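Local coordinates for uncharacterized protein (Parabacteroides merdae ATCC 43184, PDB 4OPW) that is of unknown function but, as a putative adhesin with a putative auto-transporter adhesin head domain, probably takes part in cell adhesion, at residues K111-S116 with D132-G137; S138-V143 with S158-L163; N208-I213 with A226-V231. All coordinates share one frame; numbering follows the deposited sequence.

Contact 1: K111-S116 with D132-G137; sequences KINANS and DLNVSG
Strands 111-114 and 132-136 run parallel, their axes 4.8 Å apart and inclined by only 5°, with K111 to A114 level with D132 to V135. Four backbone bonds join them: I112 N to D132 O, N134 N to I112 O, A114 N to N134 O (2.8 Å) and S136 N to A114 O. On the inward face I112 and L133 lie side by side, I112 CB 4.1 Å from L133 CD2, and A114 CB rests against V135 CG2; selenomethionine M141 of strand 139-147 packs against I112, L133 and V135. Such in-register stacking of equivalent strands, one coil on the next, is the construction of a parallel beta-solenoid. The other face is polar. K111, its CG anti to the backbone N (chi1 174°), runs CG and CD alongside the D132 carboxylate, CD 3.6 Å from OD2. N134 ND2 reaches back along its own strand to D132 OD1 at 3.0 Å, meeting it from above the carboxylate plane. Toward the ends of the segments, N115 ND2 donates to S136 OG at 2.7 Å, somewhat tilted from its amide plane (N-H...O 141°). A water accepts from S116 N and also bonds S136 OG, while S116 OG is bonded to G95 N.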
ATOM      1  N   LYS A 111       5.753  -6.121  -2.287  1.00 17.23           N
ATOM      2  CA  LYS A 111       5.872  -5.472  -0.983  1.00 17.17           C
ATOM      3  C   LYS A 111       5.457  -4.023  -1.097  1.00 19.11           C
ATOM      4  O   LYS A 111       5.943  -3.303  -1.965  1.00 18.15           O
ATOM      5  CB  LYS A 111       7.321  -5.603  -0.466  1.00 19.50           C
ATOM      6  CG  LYS A 111       7.614  -4.849   0.833  1.00 22.50           C
ATOM      7  CD  LYS A 111       8.994  -5.226   1.411  1.00 30.29           C
ATOM      8  CE  LYS A 111      10.181  -4.736   0.576  1.00 35.85           C
ATOM      9  NZ  LYS A 111      11.447  -5.488   0.839  1.00 41.81           N
ATOM     10  N   ILE A 112       4.516  -3.596  -0.245  1.00 14.85           N
ATOM     11  CA  ILE A 112       4.057  -2.222  -0.240  1.00 16.23           C
ATOM     12  C   ILE A 112       4.186  -1.627   1.151  1.00 20.53           C
ATOM     13  O   ILE A 112       3.708  -2.221   2.129  1.00 20.10           O
ATOM     14  CB  ILE A 112       2.602  -2.109  -0.757  1.00 20.84           C
ATOM     15  CG1 ILE A 112       2.497  -2.757  -2.170  1.00 21.97           C
ATOM     16  CG2 ILE A 112       2.122  -0.618  -0.776  1.00 21.10           C
ATOM     17  CD1 ILE A 112       1.182  -2.696  -2.799  1.00 30.71           C
ATOM     18  N   ASN A 113       4.856  -0.465   1.242  0.50 16.91           N
ATOM     19  CA  ASN A 113       5.009   0.291   2.483  0.50 16.86           C
ATOM     20  C   ASN A 113       4.327   1.636   2.293  0.50 20.09           C
ATOM     21  O   ASN A 113       4.788   2.435   1.473  0.50 20.45           O
ATOM     22  CB  ASN A 113       6.490   0.456   2.861  0.50 18.68           C
ATOM     23  CG  ASN A 113       7.234  -0.838   3.122  0.50 39.02           C
ATOM     24  OD1 ASN A 113       6.650  -1.895   3.396  0.50 31.96           O
ATOM     25  ND2 ASN A 113       8.559  -0.779   3.067  0.50 32.07           N
ATOM     26  N   ALA A 114       3.209   1.864   3.002  1.00 16.80           N
ATOM     27  CA  ALA A 114       2.411   3.073   2.873  1.00 17.51           C
ATOM     28  C   ALA A 114       2.523   3.840   4.174  1.00 19.64           C
ATOM     29  O   ALA A 114       2.193   3.313   5.248  1.00 17.73           O
ATOM     30  CB  ALA A 114       0.953   2.709   2.549  1.00 19.05           C
ATOM     31  N   ASN A 115       3.075   5.054   4.085  1.00 17.22           N
ATOM     32  CA  ASN A 115       3.312   5.873   5.265  1.00 16.48           C
ATOM     33  C   ASN A 115       2.648   7.224   5.178  1.00 20.36           C
ATOM     34  O   ASN A 115       2.096   7.589   4.136  1.00 20.47           O
ATOM     35  CB  ASN A 115       4.827   6.069   5.432  1.00 22.86           C
ATOM     36  CG  ASN A 115       5.629   4.787   5.425  1.00 47.51           C
ATOM     37  OD1 ASN A 115       6.532   4.592   4.593  1.00 49.33           O
ATOM     38  ND2 ASN A 115       5.283   3.874   6.312  1.00 32.32           N
ATOM     39  N   SER A 116       2.714   7.970   6.297  1.00 18.45           N
ATOM     40  CA  SER A 116       2.293   9.355   6.439  1.00 17.87           C
ATOM     41  C   SER A 116       1.131   9.747   5.499  1.00 21.46           C
ATOM     42  O   SER A 116       1.322  10.465   4.505  1.00 20.33           O
ATOM     43  CB  SER A 116       3.489  10.285   6.230  1.00 20.69           C
ATOM     44  OG  SER A 116       4.275   9.920   5.100  1.00 20.97           O
ATOM     45  N   ASP A 132       3.181  -8.567   0.897  1.00 19.34           N
ATOM     46  CA  ASP A 132       3.660  -7.990   2.141  1.00 18.04           C
ATOM     47  C   ASP A 132       3.254  -6.524   2.229  1.00 20.49           C
ATOM     48  O   ASP A 132       3.863  -5.648   1.603  1.00 18.73           O
ATOM     49  CB  ASP A 132       5.185  -8.199   2.204  1.00 20.62           C
ATOM     50  CG  ASP A 132       5.901  -7.609   3.398  1.00 31.59           C
ATOM     51  OD1 ASP A 132       5.219  -7.142   4.332  1.00 32.79           O
ATOM     52  OD2 ASP A 132       7.145  -7.631   3.402  1.00 35.27           O
ATOM     53  N   LEU A 133       2.216  -6.254   3.047  1.00 17.41           N
ATOM     54  CA  LEU A 133       1.618  -4.937   3.179  1.00 17.34           C
ATOM     55  C   LEU A 133       1.891  -4.328   4.529  1.00 21.61           C
ATOM     56  O   LEU A 133       1.691  -4.972   5.567  1.00 21.47           O
ATOM     57  CB  LEU A 133       0.106  -5.044   2.951  1.00 17.60           C
ATOM     58  CG  LEU A 133      -0.345  -5.824   1.694  1.00 21.47           C
ATOM     59  CD1 LEU A 133      -1.858  -5.918   1.628  1.00 21.61           C
ATOM     60  CD2 LEU A 133       0.193  -5.186   0.414  1.00 20.94           C
ATOM     61  N   ASN A 134       2.380  -3.089   4.513  1.00 17.37           N
ATOM     62  CA  ASN A 134       2.743  -2.362   5.724  1.00 16.60           C
ATOM     63  C   ASN A 134       2.187  -0.969   5.689  1.00 21.62           C
ATOM     64  O   ASN A 134       2.362  -0.250   4.695  1.00 21.44           O
ATOM     65  CB  ASN A 134       4.274  -2.308   5.864  1.00 18.63           C
ATOM     66  CG  ASN A 134       4.910  -3.680   5.825  1.00 32.59           C
ATOM     67  OD1 ASN A 134       5.019  -4.332   6.851  1.00 27.46           O
ATOM     68  ND2 ASN A 134       5.248  -4.176   4.619  1.00 28.08           N
ATOM     69  N   VAL A 135       1.483  -0.587   6.764  1.00 16.87           N
ATOM     70  CA  VAL A 135       0.907   0.744   6.864  1.00 16.51           C
ATOM     71  C   VAL A 135       1.387   1.412   8.155  1.00 19.63           C
ATOM     72  O   VAL A 135       1.499   0.748   9.202  1.00 16.86           O
ATOM     73  CB  VAL A 135      -0.651   0.671   6.779  1.00 20.59           C
ATOM     74  CG1 VAL A 135      -1.319   1.864   7.476  1.00 20.31           C
ATOM     75  CG2 VAL A 135      -1.119   0.567   5.316  1.00 19.88           C
ATOM     76  N   SER A 136       1.630   2.731   8.089  1.00 16.23           N
ATOM     77  CA  SER A 136       1.930   3.521   9.288  1.00 17.46           C
ATOM     78  C   SER A 136       1.510   4.967   9.038  1.00 19.67           C
ATOM     79  O   SER A 136       1.116   5.293   7.916  1.00 18.71           O
ATOM     80  CB  SER A 136       3.407   3.422   9.665  1.00 20.79           C
ATOM     81  OG  SER A 136       4.230   4.164   8.786  1.00 23.04           O
ATOM     82  N   GLY A 137       1.535   5.792  10.086  1.00 17.77           N
ATOM     83  CA  GLY A 137       1.232   7.223   9.995  1.00 17.50           C
ATOM     84  C   GLY A 137      -0.099   7.552   9.367  1.00 20.54           C
ATOM     85  O   GLY A 137      -0.198   8.494   8.581  1.00 20.67           O
TER
HETATM   86  O   HOH W   1       4.479   7.144   8.580  1.00 26.85           O

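Contact 2: S138-V143 with S158-L163; sequences SANMVV and SGTINL
T160 OG1 is held by two groups: it donates to N140 OD1 at 2.6 Å and accepts from a water at 2.7 Å. The hydroxyl approaches N140 in the carbonyl plane, on a lone pair, with a C=O...O angle of 128°. A chi1 of 75° sets OG1 between the backbone N and carbonyl carbon of T160, turned across the strand gap to the asparagine; the two side chains cross obliquely. The same water donates to M141 O, linking the threonine side chain to the neighbouring backbone. M141 O also accepts a bond from N162 N at 2.8 Å, so two donors grip this carbonyl. Further backbone bonds run from T160 N to A139 O, M141 N to T160 O and V143 N to N162 O. At the turn, S138 OG and S158 OG share a hydrogen bond of 2.7 Å, and S138 N meets S158 O from above the carbonyl plane. G159 follows with phi 130°, its CA only 3.1 Å from A139 O. On the buried face V143 and L163 point the same way, L163 CD2 lying 3.8 Å from both CB and CG2 of V143. The selenomethionine M141 also touches V120 of strand 119-122, while I161 and L163 meet I155 and C153 respectively on strand 150-156. Parallel, level strands with aliphatic groups turned inward and a polar N140-T160 pair on the other face form one wall of a parallel beta-solenoid, consistent with the family's pectate-lyase-like clan.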
ATOM      1  N   SER A 138      -1.147   6.776   9.725  1.00 17.21           N
ATOM      2  CA  SER A 138      -2.534   6.965   9.291  1.00 17.36           C
ATOM      3  C   SER A 138      -2.716   6.816   7.788  1.00 18.46           C
ATOM      4  O   SER A 138      -3.720   7.309   7.250  1.00 19.09           O
ATOM      5  CB  SER A 138      -3.101   8.310   9.762  1.00 22.38           C
ATOM      6  OG  SER A 138      -2.995   8.460  11.166  1.00 33.26           O
ATOM      7  N   ALA A 139      -1.799   6.086   7.116  1.00 15.49           N
ATOM      8  CA  ALA A 139      -1.981   5.759   5.712  1.00 14.76           C
ATOM      9  C   ALA A 139      -3.114   4.718   5.578  1.00 20.51           C
ATOM     10  O   ALA A 139      -3.530   4.105   6.571  1.00 18.84           O
ATOM     11  CB  ALA A 139      -0.671   5.232   5.098  1.00 15.14           C
ATOM     12  N   ASN A 140      -3.667   4.577   4.369  1.00 17.84           N
ATOM     13  CA  ASN A 140      -4.767   3.649   4.118  1.00 16.84           C
ATOM     14  C   ASN A 140      -4.497   2.842   2.879  1.00 21.45           C
ATOM     15  O   ASN A 140      -3.980   3.364   1.883  1.00 19.64           O
ATOM     16  CB  ASN A 140      -6.083   4.421   3.969  1.00 17.52           C
ATOM     17  CG  ASN A 140      -6.498   5.135   5.228  1.00 29.67           C
ATOM     18  OD1 ASN A 140      -6.910   4.514   6.210  1.00 25.62           O
ATOM     19  ND2 ASN A 140      -6.334   6.442   5.270  1.00 25.53           N
HETATM   20  N   MSE A 141      -4.875   1.571   2.913  1.00 18.17           N
HETATM   21  CA  MSE A 141      -4.693   0.734   1.750  1.00 18.11           C
HETATM   22  C   MSE A 141      -5.968  -0.029   1.432  1.00 22.25           C
HETATM   23  O   MSE A 141      -6.654  -0.497   2.344  1.00 22.19           O
HETATM   24  CB  MSE A 141      -3.537  -0.234   1.959  1.00 19.65           C
HETATM   25  CG  MSE A 141      -3.047  -0.829   0.672  1.00 26.69           C
HETATM   26 SE   MSE A 141      -1.579  -1.982   1.197  0.75 32.03          SE
HETATM   27  CE  MSE A 141      -0.431  -0.946   1.837  1.00 24.46           C
ATOM     28  N   VAL A 142      -6.320  -0.098   0.142  1.00 17.28           N
ATOM     29  CA  VAL A 142      -7.499  -0.834  -0.315  1.00 18.20           C
ATOM     30  C   VAL A 142      -7.053  -1.802  -1.413  1.00 21.45           C
ATOM     31  O   VAL A 142      -6.554  -1.358  -2.456  1.00 20.44           O
ATOM     32  CB  VAL A 142      -8.675   0.069  -0.791  1.00 22.41           C
ATOM     33  CG1 VAL A 142      -9.886  -0.782  -1.190  1.00 23.48           C
ATOM     34  CG2 VAL A 142      -9.056   1.107   0.273  1.00 22.66           C
ATOM     35  N   VAL A 143      -7.268  -3.104  -1.195  1.00 17.60           N
ATOM     36  CA  VAL A 143      -6.930  -4.154  -2.155  1.00 16.95           C
ATOM     37  C   VAL A 143      -8.235  -4.836  -2.542  1.00 20.91           C
ATOM     38  O   VAL A 143      -8.868  -5.482  -1.701  1.00 20.97           O
ATOM     39  CB  VAL A 143      -5.861  -5.156  -1.609  1.00 19.36           C
ATOM     40  CG1 VAL A 143      -5.536  -6.222  -2.653  1.00 18.42           C
ATOM     41  CG2 VAL A 143      -4.573  -4.421  -1.168  1.00 18.90           C
ATOM     42  N   SER A 158      -0.985   3.881  13.445  1.00 17.39           N
ATOM     43  CA  SER A 158      -2.362   4.100  12.994  1.00 17.34           C
ATOM     44  C   SER A 158      -2.443   3.852  11.511  1.00 19.48           C
ATOM     45  O   SER A 158      -1.434   3.920  10.816  1.00 18.03           O
ATOM     46  CB  SER A 158      -2.810   5.535  13.298  1.00 19.86           C
ATOM     47  OG  SER A 158      -1.925   6.448  12.651  1.00 23.41           O
ATOM     48  N   GLY A 159      -3.660   3.683  11.039  1.00 18.94           N
ATOM     49  CA  GLY A 159      -3.929   3.471   9.625  1.00 18.92           C
ATOM     50  C   GLY A 159      -4.829   2.282   9.388  1.00 21.44           C
ATOM     51  O   GLY A 159      -5.233   1.609  10.343  1.00 19.29           O
ATOM     52  N   THR A 160      -5.198   2.043   8.114  1.00 17.94           N
ATOM     53  CA  THR A 160      -6.125   0.951   7.810  1.00 17.93           C
ATOM     54  C   THR A 160      -5.667   0.139   6.598  1.00 21.14           C
ATOM     55  O   THR A 160      -5.033   0.675   5.674  1.00 19.51           O
ATOM     56  CB  THR A 160      -7.583   1.440   7.592  1.00 23.03           C
ATOM     57  OG1 THR A 160      -7.696   2.061   6.318  1.00 26.32           O
ATOM     58  CG2 THR A 160      -8.111   2.358   8.690  1.00 22.22           C
ATOM     59  N   ILE A 161      -6.023  -1.149   6.595  1.00 17.15           N
ATOM     60  CA  ILE A 161      -5.774  -2.062   5.476  1.00 15.75           C
ATOM     61  C   ILE A 161      -7.098  -2.771   5.205  1.00 19.93           C
ATOM     62  O   ILE A 161      -7.601  -3.484   6.072  1.00 20.82           O
ATOM     63  CB  ILE A 161      -4.590  -3.046   5.687  1.00 18.67           C
ATOM     64  CG1 ILE A 161      -3.244  -2.259   5.876  1.00 19.75           C
ATOM     65  CG2 ILE A 161      -4.491  -4.008   4.476  1.00 19.98           C
ATOM     66  CD1 ILE A 161      -1.996  -3.092   6.285  1.00 22.25           C
ATOM     67  N   ASN A 162      -7.680  -2.524   4.040  1.00 16.23           N
ATOM     68  CA  ASN A 162      -8.939  -3.147   3.638  1.00 17.24           C
ATOM     69  C   ASN A 162      -8.676  -4.106   2.492  1.00 19.68           C
ATOM     70  O   ASN A 162      -8.322  -3.677   1.398  1.00 19.61           O
ATOM     71  CB  ASN A 162      -9.963  -2.072   3.248  1.00 19.69           C
ATOM     72  CG  ASN A 162     -11.326  -2.598   2.868  1.00 29.43           C
ATOM     73  OD1 ASN A 162     -11.607  -3.793   2.934  1.00 25.79           O
ATOM     74  ND2 ASN A 162     -12.195  -1.701   2.425  1.00 28.39           N
ATOM     75  N   LEU A 163      -8.823  -5.409   2.761  1.00 16.92           N
ATOM     76  CA  LEU A 163      -8.617  -6.501   1.794  1.00 17.93           C
ATOM     77  C   LEU A 163      -9.989  -7.045   1.497  1.00 22.86           C
ATOM     78  O   LEU A 163     -10.547  -7.793   2.295  1.00 21.55           O
ATOM     79  CB  LEU A 163      -7.680  -7.582   2.368  1.00 18.08           C
ATOM     80  CG  LEU A 163      -6.350  -7.117   2.984  1.00 22.38           C
ATOM     81  CD1 LEU A 163      -5.556  -8.307   3.500  1.00 21.77           C
ATOM     82  CD2 LEU A 163      -5.500  -6.328   1.961  1.00 23.61           C
TER
HETATM   83  O   HOH W   2      -8.468   1.205   3.894  1.00 27.67           O

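Contact 3: N208-I213 with A226-V231; sequences NLKATI and AVQQKV
N208, in one of its two modelled conformers, and Q228 bring their side chains together at about a right angle, yet their terminal amides end nearly coplanar, the planes 15° apart. In that copy the amides tentatively pair reciprocally: Q228 NE2 donates to N208 OD1 at 2.9 Å and N208 ND2 to Q228 OE1 at 2.8 Å, each on a lone pair in the carbonyl plane, both with N-H...O angles of 161°. The bend of Q228 at chi2 (89°) carries its amide back along the strand to N208, two residues from its level partner K210. The K210 side chain, also modelled twice, slants past Q228, CG 3.6 Å from OE1. On the other face the aliphatic pairs lie side by side and point the same way: L209 CD2 is 4.1 Å from V227 CG1, and V231 CG2 is 4.0 Å from I213 CB. Between them A211 CB lies beside Q229 CB at 4.2 Å. Five backbone hydrogen bonds tie these parallel strands, a C-terminal pair of rungs in the beta-solenoid. Strand 226-232 is an outermost strand of its sheet within the chain; strand 191-197 flanks 208-214, while Y221 and V237 pack on the apolar face.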
ATOM      1  N   ASN A 208      -7.298 -22.760  11.164  1.00 27.43           N
ATOM      2  CA  ASN A 208      -6.728 -22.456  12.469  0.50 26.67           C
ATOM      3  C   ASN A 208      -6.380 -20.996  12.610  1.00 29.17           C
ATOM      4  O   ASN A 208      -5.909 -20.366  11.657  1.00 27.87           O
ATOM      5  CB  ASN A 208      -5.490 -23.295  12.751  0.50 26.08           C
ATOM      6  CG  ASN A 208      -5.182 -23.403  14.219  0.50 40.59           C
ATOM      7  OD1 ASN A 208      -5.854 -24.119  14.974  0.50 38.14           O
ATOM      8  ND2 ASN A 208      -4.167 -22.688  14.660  0.50 28.91           N
ATOM      9  N   LEU A 209      -6.591 -20.488  13.820  1.00 24.35           N
ATOM     10  CA  LEU A 209      -6.280 -19.120  14.185  1.00 22.46           C
ATOM     11  C   LEU A 209      -5.497 -19.086  15.485  1.00 26.04           C
ATOM     12  O   LEU A 209      -5.943 -19.633  16.489  1.00 26.81           O
ATOM     13  CB  LEU A 209      -7.571 -18.278  14.342  1.00 21.81           C
ATOM     14  CG  LEU A 209      -7.413 -16.900  15.032  1.00 23.67           C
ATOM     15  CD1 LEU A 209      -6.558 -15.938  14.191  1.00 23.55           C
ATOM     16  CD2 LEU A 209      -8.773 -16.285  15.409  1.00 24.44           C
ATOM     17  N   LYS A 210      -4.335 -18.416  15.451  1.00 22.06           N
ATOM     18  CA  LYS A 210      -3.522 -18.165  16.637  0.50 21.73           C
ATOM     19  C   LYS A 210      -3.665 -16.672  16.926  1.00 24.69           C
ATOM     20  O   LYS A 210      -3.258 -15.849  16.097  1.00 22.73           O
ATOM     21  CB  LYS A 210      -2.069 -18.605  16.426  0.50 23.68           C
ATOM     22  CG  LYS A 210      -1.911 -20.119  16.325  0.50 25.87           C
ATOM     23  CD  LYS A 210      -0.479 -20.467  16.156  0.50 39.68           C
ATOM     24  CE  LYS A 210      -0.255 -21.920  15.892  0.50 46.27           C
ATOM     25  NZ  LYS A 210       1.179 -22.205  16.029  0.50 55.00           N
ATOM     26  N   ALA A 211      -4.318 -16.326  18.046  1.00 22.02           N
ATOM     27  CA  ALA A 211      -4.583 -14.926  18.389  1.00 21.41           C
ATOM     28  C   ALA A 211      -3.882 -14.484  19.658  1.00 24.15           C
ATOM     29  O   ALA A 211      -3.924 -15.183  20.683  1.00 22.14           O
ATOM     30  CB  ALA A 211      -6.088 -14.710  18.527  1.00 22.54           C
ATOM     31  N   THR A 212      -3.238 -13.303  19.587  1.00 22.49           N
ATOM     32  CA  THR A 212      -2.544 -12.715  20.735  1.00 23.32           C
ATOM     33  C   THR A 212      -2.946 -11.255  20.872  1.00 26.39           C
ATOM     34  O   THR A 212      -2.798 -10.488  19.922  1.00 25.69           O
ATOM     35  CB  THR A 212      -1.015 -12.858  20.625  1.00 31.80           C
ATOM     36  OG1 THR A 212      -0.671 -14.190  20.214  1.00 31.83           O
ATOM     37  CG2 THR A 212      -0.301 -12.505  21.942  1.00 32.18           C
ATOM     38  N   ILE A 213      -3.440 -10.873  22.058  1.00 22.36           N
ATOM     39  CA  ILE A 213      -3.807  -9.482  22.340  1.00 21.88           C
ATOM     40  C   ILE A 213      -3.152  -9.039  23.628  1.00 23.26           C
ATOM     41  O   ILE A 213      -3.235  -9.757  24.615  1.00 21.59           O
ATOM     42  CB  ILE A 213      -5.359  -9.269  22.432  1.00 25.28           C
ATOM     43  CG1 ILE A 213      -6.067  -9.579  21.077  1.00 24.64           C
ATOM     44  CG2 ILE A 213      -5.687  -7.837  22.956  1.00 25.13           C
ATOM     45  CD1 ILE A 213      -7.575  -9.586  21.108  1.00 29.07           C
ATOM     46  N   ALA A 226     -10.609 -23.423  14.302  1.00 26.52           N
ATOM     47  CA  ALA A 226     -10.083 -23.716  15.632  1.00 27.43           C
ATOM     48  C   ALA A 226      -9.352 -22.463  16.103  1.00 29.88           C
ATOM     49  O   ALA A 226      -8.787 -21.731  15.269  1.00 28.28           O
ATOM     50  CB  ALA A 226      -9.145 -24.909  15.594  1.00 29.45           C
ATOM     51  N   VAL A 227      -9.423 -22.152  17.403  1.00 25.30           N
ATOM     52  CA  VAL A 227      -8.793 -20.927  17.904  1.00 24.07           C
ATOM     53  C   VAL A 227      -7.940 -21.227  19.142  1.00 29.17           C
ATOM     54  O   VAL A 227      -8.424 -21.855  20.084  1.00 29.48           O
ATOM     55  CB  VAL A 227      -9.865 -19.821  18.224  1.00 28.05           C
ATOM     56  CG1 VAL A 227      -9.217 -18.544  18.746  1.00 27.22           C
ATOM     57  CG2 VAL A 227     -10.735 -19.495  17.008  1.00 27.29           C
ATOM     58  N   GLN A 228      -6.682 -20.753  19.138  1.00 25.48           N
ATOM     59  CA  GLN A 228      -5.785 -20.760  20.293  1.00 25.42           C
ATOM     60  C   GLN A 228      -5.493 -19.291  20.581  1.00 29.53           C
ATOM     61  O   GLN A 228      -5.045 -18.573  19.680  1.00 29.30           O
ATOM     62  CB  GLN A 228      -4.500 -21.569  20.067  1.00 26.69           C
ATOM     63  CG  GLN A 228      -4.722 -23.050  19.745  1.00 35.10           C
ATOM     64  CD  GLN A 228      -4.875 -23.259  18.255  1.00 49.68           C
ATOM     65  OE1 GLN A 228      -4.068 -22.778  17.445  1.00 43.86           O
ATOM     66  NE2 GLN A 228      -5.927 -23.963  17.859  1.00 40.69           N
ATOM     67  N   GLN A 229      -5.826 -18.811  21.782  1.00 25.75           N
ATOM     68  CA  GLN A 229      -5.647 -17.390  22.080  1.00 24.52           C
ATOM     69  C   GLN A 229      -4.956 -17.154  23.403  1.00 29.24           C
ATOM     70  O   GLN A 229      -5.002 -17.998  24.303  1.00 28.39           O
ATOM     71  CB  GLN A 229      -7.004 -16.656  22.081  1.00 25.12           C
ATOM     72  CG  GLN A 229      -8.003 -17.155  23.139  1.00 26.96           C
ATOM     73  CD  GLN A 229      -9.320 -16.447  23.051  1.00 40.39           C
ATOM     74  OE1 GLN A 229      -9.570 -15.480  23.768  1.00 34.90           O
ATOM     75  NE2 GLN A 229     -10.187 -16.906  22.164  1.00 33.41           N
ATOM     76  N   LYS A 230      -4.357 -15.960  23.524  1.00 25.98           N
ATOM     77  CA  LYS A 230      -3.761 -15.458  24.751  1.00 25.87           C
ATOM     78  C   LYS A 230      -4.036 -13.976  24.785  1.00 27.91           C
ATOM     79  O   LYS A 230      -3.532 -13.229  23.938  1.00 26.75           O
ATOM     80  CB  LYS A 230      -2.259 -15.791  24.864  1.00 28.92           C
ATOM     81  CG  LYS A 230      -1.656 -15.467  26.245  1.00 43.65           C
ATOM     82  CD  LYS A 230      -2.394 -16.142  27.427  1.00 46.97           C
ATOM     83  CE  LYS A 230      -1.963 -15.573  28.755  1.00 52.70           C
ATOM     84  NZ  LYS A 230      -3.040 -15.682  29.778  1.00 60.70           N
ATOM     85  N   VAL A 231      -4.922 -13.569  25.693  1.00 23.66           N
ATOM     86  CA  VAL A 231      -5.349 -12.179  25.835  1.00 23.35           C
ATOM     87  C   VAL A 231      -5.013 -11.656  27.216  1.00 27.16           C
ATOM     88  O   VAL A 231      -5.394 -12.266  28.226  1.00 25.94           O
ATOM     89  CB  VAL A 231      -6.876 -12.023  25.556  1.00 27.51           C
ATOM     90  CG1 VAL A 231      -7.367 -10.615  25.883  1.00 27.34           C
ATOM     91  CG2 VAL A 231      -7.226 -12.399  24.121  1.00 26.89           C
TER

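The three contacts follow one another along the chain, each joining strands of successive coils. Contacts 1 and 2 belong to facing walls and meet through the interior, their centres 8 Å apart: V135 CG2 lies 3.6 Å from I161 CG1, I112 CG2 is 3.7 Å from M141 CE, and L133 CD1 is 3.7 Å from L163 CD2. The chain passes directly from strand 130-136 of contact 1 into strand 139-147 of contact 2. Contact 3 lies on the same sheet as contact 1 but farther along it, centres 25 Å apart, at the C-terminal edge. From contact 2 it is separated by about 13 Å between nearest atoms.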